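Long-range contacts in phage-like element PBSX protein XepA (Bacillus subtilis, PDB 6IA5), which is of unknown function but assembles as a pentamer and does not seem to be involved in host cell lysis: residues 65-71 / 136-142; 89-95 / 116-122; 189-195 / 256-262; 208-214 / 265-271. One frame throughout, in Å; residues are numbered along the deposited sequence.

Contact 1: 65-71 / 136-142; sequences VLISKVK and YQSVGAG
Val70 and Val139 sit opposite each other as a non-hydrogen-bonded pair where strands 69-76 and 133-140 run antiparallel, and the tight part of the contact lies on their face. Ile67 reaches in from the loop before the strand: its CD1 lies 3.7 Å from Val139 CG2. Val70 turns CG2 anti to its backbone N (the other branch, CG1, has chi1 65°), which lays that methyl against Gln137 CG at 3.7 Å. Branched aliphatic residues suit this buried face, and the long Gln137 adds its methylene while its amide bonds to Gln56. Backbone bonds from Gly140 N to Lys69 O and from Lys71 N to Ser138 O flank the valines; one step beyond, Ser68 N donates to Gly140 O in a nearly straight bond (2.9 Å, 170° at the hydrogen). Gly140, with no side chain, lets the lysine chain lie against its backbone, Lys69 CE 4.0 Å from Gly140 CA. The small Ala141 brings CB to 3.2 Å from Leu66 O. Beside this close approach the loop end is wetter. One water takes the N-H of Gly142 and donates to Leu66 O; another accepts from Ser68 OG at 2.5 Å and donates to Gly142 O. Strand 107-113 flanks 69-76 and strand 41-44 flanks 133-140, while Tyr119 and Phe121 of strand 118-125 pack on the valine face; Lys69 extends to Asp145 and Glu143 of a second subunit.

Contact 2: 89-95 / 116-122; sequences NNNVWTT and KRYYRFR. With ACT (acetate ion), chain B.
Arg120 starts with CG wedged between its backbone N and carbonyl carbon (chi1 77°) and then runs extended to NE, while Trp93 swings its ring beside its own backbone N; together these torsions lay the guanidinium flat on the indole. The planes are only 7° apart, and Arg120 CZ stands 3.6 Å from the centroid of the five-membered ring of Trp93, a cation-pi stack. Farther back, Arg120 CD sits over the six-membered ring, 3.7 Å from its centroid, so the aliphatic stem and the charged head share one indole face. The wide indole suits both, its two rings taking the stem and the head. Trp93 CH2 meanwhile touches Tyr118 CB at 3.7 Å. Tyr118 makes a second stack: Asn90 CB is centred over its ring, 3.6 Å from the centroid, with the amide plane 14° from the ring plane, and Arg117 CG lies over the opposite face. Asn89 OD1 shapes the turn leading to Trp93 by accepting from Val92 N, an Asx motif. At the end of its extended chain Lys116 NZ donates to Thr94 OG1 (2.8 Å) and also to the OXT of an acetate (3.1 Å), which probably came from the crystallisation liquor. Strands 118-125 and 94-101 both border strand 80-87, and Glu85 on that strand forms salt bridges with Arg120 and Arg122. Stacking uses one flat face of the Arg120 guanidinium and leaves its N-H groups directed outward in the plane, so one side chain can combine cation-pi attraction with a salt bridge, which would probably hold its rotation.

Contact 3: 189-195 / 256-262; sequences EGAALPV and FKEIIME
A short antiparallel pairing at the edge of the C-terminal sheet joins strand 193-194 to the start of strand 258-267. Leu193 and Ile259 form its hydrogen-bonded pair: Leu193 N donates to Ile259 O (2.8 Å) and Ile259 N returns a bond to Leu193 O, both donors lying in the carbonyl plane. Their side chains lie side by side and point the same way, on the buried face that also receives Phe176 and Phe178. Val195 extends the pairing by donating to Lys257 O at 3.0 Å. With CG1 anti to the backbone N (chi1 172°), its beta branching lets CB and both methyls pack close to Phe256 O, and CG2 also meets Ile259 CG1 at 3.9 Å. Lys257 and Glu258 both face Lys219 on the neighbouring strand 211-219, a classic beta bulge that lies directly beside this pairing. On the other face Ala192, small enough to lie close, sets CB 3.7 Å from Ile260 CG1 and 3.5 Å from Glu258 OE2. Before Ala192 in sequence the two segments separate locally, and a water between the carbonyls of Glu189 and Ala191 accepts from Met261 N (2.8 Å). The extended Glu189 side chain crosses that of Glu262 at a slant, its CG 3.9 Å from Glu262 CD with the carboxylate planes 59° apart. The two like charges would probably repel, but Lys225 forms a salt bridge with Glu189 and Trp217 donates to Glu262.

Contact 4: 208-214 / 265-271; sequences TAEMSEV and SITGGTL
A classic beta bulge, in which Glu210 and Met211 both face Thr267, opens the antiparallel pairing of strands 211-219 and 258-267. Thr267 O accepts from Met211 N at 3.2 Å and more weakly from Glu210 N, while Thr267 N returns a bond to Met211 O (2.9 Å). Farther along, Glu213 N donates to Ser265 O, and a water that donates to Glu213 OE1 also binds Ser265 OG. Before the bulge, Thr208 bonds to the turn of 265-271: chi1 of 53° holds OG1 between the backbone N and carbonyl carbon, where it accepts from Thr270 N at 3.0 Å in a nearly straight bond (172°). Ala209 N donates in turn to Thr270 O. Gly268 and Gly269 suit this bend: both have positive phi, and Glu210 and Thr208 lie close against them. Beneath the backbone, Ala209 CB packs on Ile266 CG1 (3.7 Å), and Leu271 CD2 lies 3.8 Å from Val214 CG2; such aliphatic groups suit the inner side. On the exposed face Met211 CB meets the hydroxyl of Thr267, 3.4 Å from OG1. The classic bulge thus sets two residues opposite one where strand 211-219 begins, and a Gly-Gly turn leads out of strand 258-267 in this antiparallel sheet.

In the fold
After its first strands the chain passes through 65-71 into strand 69-76, and contact 1 closes when 136-142 returns on strand 133-140. Within that excursion lies contact 2, where 89-95 meets 116-122 in the second four-stranded sheet; the two sheets pack face to face, contact 1 touching contact 2 through strands 118-125 and 133-140. About 62 Å from contact 1, centre to centre, contact 3 opens at 189-195, and contact 4 opens at 208-214 before contact 3 has closed at 256-262. Contact 4 then closes at 265-271, so these two cross. Both use strand 258-267, which ties strand 193-194 to strand 211-219 within the C-terminal sheet.

Contact 1: 65-71 / 136-142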
# COMPACT_ATOMS: atom_id res chain seq x y z
N VAL E 65 -21.79 -19.52 -19.80
CA VAL E 65 -20.92 -18.42 -19.43
C VAL E 65 -21.62 -17.62 -18.35
O VAL E 65 -22.70 -17.08 -18.60
CB VAL E 65 -20.56 -17.55 -20.65
CG1 VAL E 65 -19.68 -16.37 -20.26
CG2 VAL E 65 -19.90 -18.39 -21.73
N LEU E 66 -21.03 -17.55 -17.16
CA LEU E 66 -21.72 -16.89 -16.07
C LEU E 66 -21.37 -15.40 -16.09
O LEU E 66 -20.30 -15.01 -15.64
CB LEU E 66 -21.47 -17.57 -14.73
CG LEU E 66 -22.70 -17.38 -13.84
CD1 LEU E 66 -23.36 -18.63 -13.35
CD2 LEU E 66 -22.56 -16.18 -12.92
N ILE E 67 -22.31 -14.57 -16.59
CA ILE E 67 -22.07 -13.15 -16.75
C ILE E 67 -21.93 -12.49 -15.38
O ILE E 67 -22.83 -12.61 -14.55
CB ILE E 67 -23.17 -12.47 -17.60
CG1 ILE E 67 -23.36 -13.14 -18.97
CG2 ILE E 67 -22.89 -10.99 -17.75
CD1 ILE E 67 -22.07 -13.32 -19.76
N SER E 68 -20.81 -11.77 -15.17
CA SER E 68 -20.56 -11.10 -13.89
C SER E 68 -20.73 -9.58 -14.00
O SER E 68 -20.94 -8.92 -12.98
CB SER E 68 -19.17 -11.46 -13.41
OG SER E 68 -18.22 -10.96 -14.35
N LYS E 69 -20.59 -9.02 -15.21
CA LYS E 69 -20.52 -7.56 -15.34
C LYS E 69 -20.92 -7.14 -16.75
O LYS E 69 -20.89 -7.95 -17.69
CB LYS E 69 -19.09 -7.04 -15.05
CG LYS E 69 -18.01 -7.59 -15.97
CD LYS E 69 -16.60 -7.07 -15.59
CE LYS E 69 -15.55 -7.54 -16.58
NZ LYS E 69 -14.17 -7.17 -16.15
N VAL E 70 -21.28 -5.87 -16.89
CA VAL E 70 -21.79 -5.38 -18.16
C VAL E 70 -21.34 -3.93 -18.33
O VAL E 70 -21.17 -3.21 -17.35
CB VAL E 70 -23.33 -5.53 -18.26
CG1 VAL E 70 -24.08 -4.67 -17.25
CG2 VAL E 70 -23.84 -5.26 -19.67
N LYS E 71 -21.14 -3.54 -19.59
CA LYS E 71 -20.75 -2.18 -19.89
C LYS E 71 -21.42 -1.78 -21.20
O LYS E 71 -21.58 -2.62 -22.09
CB LYS E 71 -19.23 -2.06 -20.02
CG LYS E 71 -18.71 -0.65 -20.23
CD LYS E 71 -17.20 -0.56 -20.14
CE LYS E 71 -16.73 0.88 -20.25
NZ LYS E 71 -15.27 0.96 -20.21
N TYR E 136 -24.18 -0.33 -27.92
CA TYR E 136 -23.32 -1.51 -27.82
C TYR E 136 -23.26 -2.00 -26.38
O TYR E 136 -23.26 -1.20 -25.44
CB TYR E 136 -21.89 -1.20 -28.29
CG TYR E 136 -21.73 -1.20 -29.79
CD1 TYR E 136 -22.12 -0.11 -30.57
CD2 TYR E 136 -21.26 -2.32 -30.45
CE1 TYR E 136 -21.98 -0.11 -31.95
CE2 TYR E 136 -21.11 -2.35 -31.84
CZ TYR E 136 -21.50 -1.25 -32.58
OH TYR E 136 -21.35 -1.29 -33.93
N GLN E 137 -23.14 -3.33 -26.24
CA GLN E 137 -23.10 -3.96 -24.93
C GLN E 137 -21.96 -4.97 -24.86
O GLN E 137 -21.87 -5.85 -25.72
CB GLN E 137 -24.43 -4.66 -24.67
CG GLN E 137 -24.53 -5.31 -23.29
CD GLN E 137 -25.92 -5.86 -23.07
OE1 GLN E 137 -26.26 -6.94 -23.58
NE2 GLN E 137 -26.74 -5.12 -22.33
N SER E 138 -21.10 -4.83 -23.83
CA SER E 138 -20.07 -5.81 -23.53
C SER E 138 -20.40 -6.47 -22.19
O SER E 138 -20.95 -5.82 -21.30
CB SER E 138 -18.68 -5.20 -23.47
OG SER E 138 -18.29 -4.70 -24.74
N VAL E 139 -20.07 -7.76 -22.07
CA VAL E 139 -20.22 -8.51 -20.84
C VAL E 139 -18.89 -9.18 -20.51
O VAL E 139 -18.07 -9.41 -21.41
CB VAL E 139 -21.35 -9.56 -20.94
CG1 VAL E 139 -22.73 -8.90 -21.06
CG2 VAL E 139 -21.10 -10.55 -22.07
N GLY E 140 -18.67 -9.48 -19.23
CA GLY E 140 -17.50 -10.24 -18.81
C GLY E 140 -17.91 -11.34 -17.85
O GLY E 140 -19.10 -11.48 -17.53
N ALA E 141 -16.92 -12.11 -17.39
CA ALA E 141 -17.15 -13.27 -16.56
C ALA E 141 -15.82 -13.69 -15.93
O ALA E 141 -14.77 -13.44 -16.52
CB ALA E 141 -17.67 -14.38 -17.44
N GLY E 142 -15.89 -14.37 -14.77
CA GLY E 142 -14.74 -15.08 -14.24
C GLY E 142 -13.73 -14.18 -13.54
O GLY E 142 -13.90 -12.95 -13.43
O HOH W 1 -18.38 -15.11 -13.58
O HOH W 2 -15.84 -11.04 -13.51

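Contact 2: 89-95 / 116-122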
# COMPACT_ATOMS: atom_id res chain seq x y z
N ASN E 89 -36.74 -11.26 -11.32
CA ASN E 89 -37.85 -12.03 -11.88
C ASN E 89 -38.07 -11.75 -13.37
O ASN E 89 -39.01 -12.27 -13.94
CB ASN E 89 -39.15 -11.83 -11.10
CG ASN E 89 -39.56 -10.38 -11.02
OD1 ASN E 89 -39.15 -9.56 -11.84
ND2 ASN E 89 -40.36 -10.03 -10.02
N ASN E 90 -37.23 -10.90 -13.98
CA ASN E 90 -37.37 -10.57 -15.39
C ASN E 90 -38.70 -9.87 -15.64
O ASN E 90 -39.27 -9.96 -16.73
CB ASN E 90 -37.20 -11.80 -16.29
CG ASN E 90 -36.92 -11.42 -17.74
OD1 ASN E 90 -36.52 -10.30 -18.03
ND2 ASN E 90 -37.15 -12.35 -18.66
N ASN E 91 -39.19 -9.14 -14.64
CA ASN E 91 -40.48 -8.49 -14.73
C ASN E 91 -40.42 -7.13 -14.06
O ASN E 91 -40.79 -6.12 -14.64
CB ASN E 91 -41.58 -9.35 -14.10
CG ASN E 91 -42.95 -8.74 -14.35
OD1 ASN E 91 -43.36 -8.59 -15.50
ND2 ASN E 91 -43.63 -8.35 -13.29
N VAL E 92 -39.96 -7.09 -12.81
CA VAL E 92 -39.80 -5.82 -12.11
C VAL E 92 -38.30 -5.47 -12.11
O VAL E 92 -37.47 -6.30 -11.74
CB VAL E 92 -40.39 -5.91 -10.70
CG1 VAL E 92 -40.11 -4.66 -9.87
CG2 VAL E 92 -41.88 -6.25 -10.74
N TRP E 93 -37.99 -4.24 -12.54
CA TRP E 93 -36.64 -3.79 -12.85
C TRP E 93 -36.22 -2.70 -11.87
O TRP E 93 -37.01 -1.82 -11.55
CB TRP E 93 -36.57 -3.32 -14.31
CG TRP E 93 -36.70 -4.48 -15.24
CD1 TRP E 93 -37.85 -5.00 -15.76
CD2 TRP E 93 -35.64 -5.35 -15.69
NE1 TRP E 93 -37.59 -6.11 -16.52
CE2 TRP E 93 -36.23 -6.36 -16.50
CE3 TRP E 93 -34.24 -5.38 -15.51
CZ2 TRP E 93 -35.48 -7.36 -17.12
CZ3 TRP E 93 -33.50 -6.38 -16.12
CH2 TRP E 93 -34.12 -7.36 -16.91
N THR E 94 -34.96 -2.76 -11.39
CA THR E 94 -34.38 -1.62 -10.69
C THR E 94 -33.20 -1.08 -11.52
O THR E 94 -32.56 -1.84 -12.23
CB THR E 94 -33.98 -2.00 -9.26
OG1 THR E 94 -33.09 -3.11 -9.38
CG2 THR E 94 -35.17 -2.40 -8.41
N THR E 95 -32.96 0.23 -11.42
CA THR E 95 -31.90 0.89 -12.17
C THR E 95 -30.60 0.81 -11.39
O THR E 95 -30.55 1.30 -10.25
CB THR E 95 -32.23 2.37 -12.41
OG1 THR E 95 -33.50 2.38 -13.06
CG2 THR E 95 -31.20 3.03 -13.30
N LYS E 116 -28.39 -9.31 -9.51
CA LYS E 116 -29.64 -10.03 -9.71
C LYS E 116 -29.49 -10.95 -10.91
O LYS E 116 -28.48 -10.89 -11.61
CB LYS E 116 -30.78 -9.02 -9.90
CG LYS E 116 -30.87 -7.98 -8.80
CD LYS E 116 -32.14 -7.18 -8.84
CE LYS E 116 -32.17 -6.23 -7.65
NZ LYS E 116 -33.36 -5.34 -7.72
N ARG E 117 -30.53 -11.74 -11.19
CA ARG E 117 -30.43 -12.77 -12.21
C ARG E 117 -30.38 -12.19 -13.64
O ARG E 117 -29.68 -12.74 -14.49
CB ARG E 117 -31.53 -13.80 -12.02
CG ARG E 117 -31.47 -14.90 -13.06
CD ARG E 117 -32.38 -16.05 -12.68
NE ARG E 117 -32.34 -16.95 -13.82
CZ ARG E 117 -32.98 -18.11 -13.89
NH1 ARG E 117 -33.75 -18.50 -12.89
NH2 ARG E 117 -32.85 -18.87 -14.95
N TYR E 118 -31.13 -11.12 -13.90
CA TYR E 118 -31.33 -10.61 -15.26
C TYR E 118 -30.82 -9.17 -15.33
O TYR E 118 -30.97 -8.42 -14.37
CB TYR E 118 -32.82 -10.60 -15.62
CG TYR E 118 -33.47 -11.96 -15.55
CD1 TYR E 118 -33.43 -12.83 -16.64
CD2 TYR E 118 -34.08 -12.40 -14.39
CE1 TYR E 118 -34.00 -14.09 -16.58
CE2 TYR E 118 -34.65 -13.66 -14.31
CZ TYR E 118 -34.62 -14.49 -15.42
OH TYR E 118 -35.18 -15.73 -15.36
N TYR E 119 -30.25 -8.82 -16.49
CA TYR E 119 -29.81 -7.45 -16.75
C TYR E 119 -30.44 -6.99 -18.07
O TYR E 119 -30.83 -7.82 -18.89
CB TYR E 119 -28.28 -7.34 -16.78
CG TYR E 119 -27.59 -8.21 -17.81
CD1 TYR E 119 -27.29 -9.54 -17.54
CD2 TYR E 119 -27.24 -7.70 -19.06
CE1 TYR E 119 -26.68 -10.35 -18.48
CE2 TYR E 119 -26.60 -8.50 -20.00
CZ TYR E 119 -26.32 -9.83 -19.72
OH TYR E 119 -25.74 -10.62 -20.67
N ARG E 120 -30.51 -5.66 -18.26
CA ARG E 120 -30.90 -5.11 -19.55
C ARG E 120 -30.41 -3.67 -19.64
O ARG E 120 -30.14 -3.03 -18.62
CB ARG E 120 -32.43 -5.11 -19.69
CG ARG E 120 -33.11 -3.99 -18.91
CD ARG E 120 -34.62 -3.99 -19.14
NE ARG E 120 -35.24 -2.92 -18.38
CZ ARG E 120 -36.56 -2.74 -18.26
NH1 ARG E 120 -37.39 -3.55 -18.90
NH2 ARG E 120 -37.05 -1.78 -17.49
N PHE E 121 -30.30 -3.19 -20.89
CA PHE E 121 -30.18 -1.78 -21.17
C PHE E 121 -31.56 -1.26 -21.54
O PHE E 121 -32.32 -1.93 -22.24
CB PHE E 121 -29.22 -1.55 -22.34
CG PHE E 121 -27.75 -1.73 -22.03
CD1 PHE E 121 -27.34 -2.18 -20.78
CD2 PHE E 121 -26.80 -1.45 -22.99
CE1 PHE E 121 -25.98 -2.36 -20.51
CE2 PHE E 121 -25.44 -1.64 -22.72
CZ PHE E 121 -25.04 -2.10 -21.48
N ARG E 122 -31.85 -0.04 -21.08
CA ARG E 122 -33.03 0.70 -21.49
C ARG E 122 -32.57 2.11 -21.82
O ARG E 122 -31.95 2.78 -20.99
CB ARG E 122 -34.11 0.65 -20.39
CG ARG E 122 -35.40 1.39 -20.72
CD ARG E 122 -36.49 1.19 -19.67
NE ARG E 122 -36.09 1.67 -18.35
CZ ARG E 122 -36.14 2.94 -17.93
NH1 ARG E 122 -36.67 3.89 -18.68
NH2 ARG E 122 -35.63 3.27 -16.75
C ACT B . -36.64 -7.38 -8.40
O ACT B . -37.26 -8.24 -9.08
OXT ACT B . -35.45 -7.56 -8.14
CH3 ACT B . -37.27 -6.11 -7.85

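Contact 3: 189-195 / 256-262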
# COMPACT_ATOMS: atom_id res chain seq x y z
N GLU E 189 -7.55 -0.79 48.24
CA GLU E 189 -6.72 -0.31 47.16
C GLU E 189 -7.55 -0.02 45.92
O GLU E 189 -7.22 0.89 45.17
CB GLU E 189 -5.61 -1.31 46.87
CG GLU E 189 -4.54 -1.23 47.92
CD GLU E 189 -3.31 -2.06 47.63
OE1 GLU E 189 -2.49 -2.22 48.55
OE2 GLU E 189 -3.18 -2.52 46.49
N GLY E 190 -8.63 -0.79 45.72
CA GLY E 190 -9.45 -0.67 44.52
C GLY E 190 -8.73 -1.29 43.32
O GLY E 190 -7.74 -1.98 43.51
N ALA E 191 -9.22 -1.03 42.10
CA ALA E 191 -8.64 -1.63 40.91
C ALA E 191 -7.40 -0.83 40.47
O ALA E 191 -7.33 0.38 40.64
CB ALA E 191 -9.68 -1.69 39.82
N ALA E 192 -6.44 -1.55 39.87
CA ALA E 192 -5.17 -1.02 39.41
C ALA E 192 -5.24 -0.74 37.92
O ALA E 192 -5.52 -1.64 37.13
CB ALA E 192 -4.06 -2.00 39.72
N LEU E 193 -4.99 0.52 37.54
CA LEU E 193 -4.97 0.90 36.13
C LEU E 193 -3.72 0.31 35.48
O LEU E 193 -2.61 0.52 35.97
CB LEU E 193 -4.95 2.43 36.04
CG LEU E 193 -4.90 3.00 34.62
CD1 LEU E 193 -5.85 4.17 34.49
CD2 LEU E 193 -3.49 3.47 34.29
N PRO E 194 -3.85 -0.42 34.35
CA PRO E 194 -2.69 -0.84 33.56
C PRO E 194 -2.30 0.32 32.63
O PRO E 194 -3.11 0.77 31.83
CB PRO E 194 -3.18 -2.05 32.74
CG PRO E 194 -4.70 -2.12 32.97
CD PRO E 194 -5.13 -0.89 33.77
N VAL E 195 -1.07 0.79 32.77
CA VAL E 195 -0.63 2.01 32.10
C VAL E 195 -0.63 1.86 30.57
O VAL E 195 -1.04 2.79 29.87
CB VAL E 195 0.70 2.52 32.68
CG1 VAL E 195 1.27 3.67 31.86
CG2 VAL E 195 0.52 2.94 34.13
N PHE E 256 5.45 3.98 34.49
CA PHE E 256 4.84 3.10 35.48
C PHE E 256 4.14 1.94 34.78
O PHE E 256 3.73 2.06 33.63
CB PHE E 256 3.83 3.86 36.36
CG PHE E 256 4.48 4.71 37.42
CD1 PHE E 256 4.97 4.15 38.59
CD2 PHE E 256 4.66 6.07 37.22
CE1 PHE E 256 5.58 4.93 39.56
CE2 PHE E 256 5.31 6.85 38.17
CZ PHE E 256 5.75 6.28 39.35
N LYS E 257 3.95 0.83 35.51
CA LYS E 257 3.22 -0.31 35.00
C LYS E 257 1.75 -0.20 35.40
O LYS E 257 0.86 -0.51 34.62
CB LYS E 257 3.83 -1.62 35.52
CG LYS E 257 5.25 -1.92 35.07
CD LYS E 257 5.30 -2.71 33.77
CE LYS E 257 6.45 -3.69 33.65
NZ LYS E 257 7.63 -3.19 34.39
N GLU E 258 1.49 0.25 36.64
CA GLU E 258 0.12 0.36 37.12
C GLU E 258 -0.02 1.59 38.01
O GLU E 258 0.95 2.03 38.63
CB GLU E 258 -0.25 -0.85 37.99
CG GLU E 258 -0.17 -2.16 37.24
CD GLU E 258 -0.56 -3.35 38.09
OE1 GLU E 258 0.23 -3.75 38.96
OE2 GLU E 258 -1.67 -3.85 37.88
N ILE E 259 -1.26 2.08 38.10
CA ILE E 259 -1.59 3.19 38.98
C ILE E 259 -2.72 2.75 39.91
O ILE E 259 -3.70 2.16 39.47
CB ILE E 259 -1.98 4.45 38.16
CG1 ILE E 259 -0.87 4.91 37.21
CG2 ILE E 259 -2.45 5.57 39.09
CD1 ILE E 259 0.44 5.26 37.88
N ILE E 260 -2.55 3.03 41.20
CA ILE E 260 -3.54 2.65 42.18
C ILE E 260 -3.92 3.92 42.96
O ILE E 260 -3.04 4.69 43.38
CB ILE E 260 -2.97 1.56 43.10
CG1 ILE E 260 -2.78 0.24 42.34
CG2 ILE E 260 -3.86 1.37 44.32
CD1 ILE E 260 -1.93 -0.79 43.07
N MET E 261 -5.22 4.11 43.15
CA MET E 261 -5.75 5.20 43.95
C MET E 261 -6.42 4.58 45.17
O MET E 261 -7.58 4.20 45.10
CB MET E 261 -6.78 5.98 43.14
CG MET E 261 -6.17 6.63 41.89
SD MET E 261 -5.28 8.11 42.41
CE MET E 261 -3.75 7.94 41.48
N GLU E 262 -5.67 4.48 46.28
CA GLU E 262 -6.12 3.71 47.42
C GLU E 262 -6.96 4.58 48.34
O GLU E 262 -6.54 5.67 48.75
CB GLU E 262 -4.91 3.13 48.16
CG GLU E 262 -5.24 2.55 49.52
CD GLU E 262 -4.07 1.86 50.22
OE1 GLU E 262 -2.92 2.04 49.80
OE2 GLU E 262 -4.31 1.11 51.17
O HOH W 3 -7.13 2.05 42.95

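Contact 4: 208-214 / 265-271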
# COMPACT_ATOMS: atom_id res chain seq x y z
N THR E 208 -20.38 11.04 48.36
CA THR E 208 -21.08 11.54 49.53
C THR E 208 -20.21 11.44 50.79
O THR E 208 -20.54 12.07 51.79
CB THR E 208 -22.39 10.77 49.79
OG1 THR E 208 -22.04 9.39 49.81
CG2 THR E 208 -23.43 10.97 48.70
N ALA E 209 -19.12 10.65 50.76
CA ALA E 209 -18.33 10.44 51.96
C ALA E 209 -18.06 11.77 52.66
O ALA E 209 -17.68 12.74 52.02
CB ALA E 209 -17.04 9.73 51.63
N GLU E 210 -18.27 11.80 53.98
CA GLU E 210 -18.05 13.04 54.73
C GLU E 210 -16.57 13.20 55.05
O GLU E 210 -16.08 14.31 55.26
CB GLU E 210 -18.88 13.06 56.01
CG GLU E 210 -20.32 13.47 55.76
CD GLU E 210 -21.34 12.91 56.74
OE1 GLU E 210 -20.91 12.32 57.77
OE2 GLU E 210 -22.55 13.08 56.47
N MET E 211 -15.87 12.07 55.15
CA MET E 211 -14.45 12.03 55.42
C MET E 211 -13.88 10.90 54.55
O MET E 211 -14.51 9.85 54.44
CB MET E 211 -14.22 11.72 56.90
CG MET E 211 -12.91 11.10 57.24
SD MET E 211 -11.81 12.40 57.75
CE MET E 211 -10.28 11.79 57.04
N SER E 212 -12.76 11.17 53.89
CA SER E 212 -12.07 10.18 53.08
C SER E 212 -10.63 10.63 52.86
O SER E 212 -10.33 11.82 52.88
CB SER E 212 -12.76 9.89 51.78
OG SER E 212 -12.92 11.08 51.03
N GLU E 213 -9.75 9.64 52.70
CA GLU E 213 -8.38 9.91 52.28
C GLU E 213 -8.01 8.97 51.14
O GLU E 213 -8.14 7.75 51.26
CB GLU E 213 -7.42 9.78 53.46
CG GLU E 213 -5.98 10.07 53.04
CD GLU E 213 -5.02 10.32 54.20
OE1 GLU E 213 -5.14 9.57 55.18
OE2 GLU E 213 -4.18 11.28 54.12
N VAL E 214 -7.54 9.57 50.04
CA VAL E 214 -7.05 8.82 48.89
C VAL E 214 -5.54 9.03 48.78
O VAL E 214 -5.08 10.17 48.81
CB VAL E 214 -7.76 9.24 47.59
CG1 VAL E 214 -7.26 8.43 46.39
CG2 VAL E 214 -9.27 9.15 47.74
N SER E 265 -8.95 5.67 54.11
CA SER E 265 -10.04 5.70 55.07
C SER E 265 -11.24 6.41 54.45
O SER E 265 -11.09 7.22 53.54
CB SER E 265 -9.62 6.36 56.35
OG SER E 265 -9.34 7.72 56.11
N ILE E 266 -12.42 6.08 54.98
CA ILE E 266 -13.68 6.66 54.54
C ILE E 266 -14.70 6.48 55.67
O ILE E 266 -14.75 5.41 56.28
CB ILE E 266 -14.10 5.99 53.22
CG1 ILE E 266 -15.43 6.52 52.68
CG2 ILE E 266 -14.10 4.48 53.33
CD1 ILE E 266 -15.75 6.02 51.31
N THR E 267 -15.48 7.53 55.96
CA THR E 267 -16.66 7.42 56.80
C THR E 267 -17.76 8.34 56.27
O THR E 267 -17.50 9.39 55.66
CB THR E 267 -16.38 7.79 58.27
OG1 THR E 267 -15.84 9.11 58.38
CG2 THR E 267 -15.49 6.81 59.00
N GLY E 268 -19.01 7.93 56.53
CA GLY E 268 -20.16 8.81 56.38
C GLY E 268 -20.62 8.95 54.94
O GLY E 268 -21.03 10.02 54.52
N GLY E 269 -20.57 7.86 54.17
CA GLY E 269 -20.97 7.91 52.77
C GLY E 269 -20.03 7.08 51.90
O GLY E 269 -19.25 6.28 52.40
N THR E 270 -20.13 7.28 50.59
CA THR E 270 -19.34 6.49 49.65
C THR E 270 -18.48 7.43 48.79
O THR E 270 -18.68 8.65 48.77
CB THR E 270 -20.24 5.57 48.83
OG1 THR E 270 -21.11 6.46 48.13
CG2 THR E 270 -21.05 4.59 49.66
N LEU E 271 -17.54 6.83 48.06
CA LEU E 271 -16.61 7.59 47.24
C LEU E 271 -16.34 6.83 45.94
O LEU E 271 -16.11 5.62 45.97
CB LEU E 271 -15.32 7.84 48.03
CG LEU E 271 -14.40 8.94 47.48
CD1 LEU E 271 -14.99 10.32 47.75
CD2 LEU E 271 -13.01 8.85 48.09
O HOH W 4 -20.64 8.45 46.80
O HOH W 5 -7.05 8.63 56.63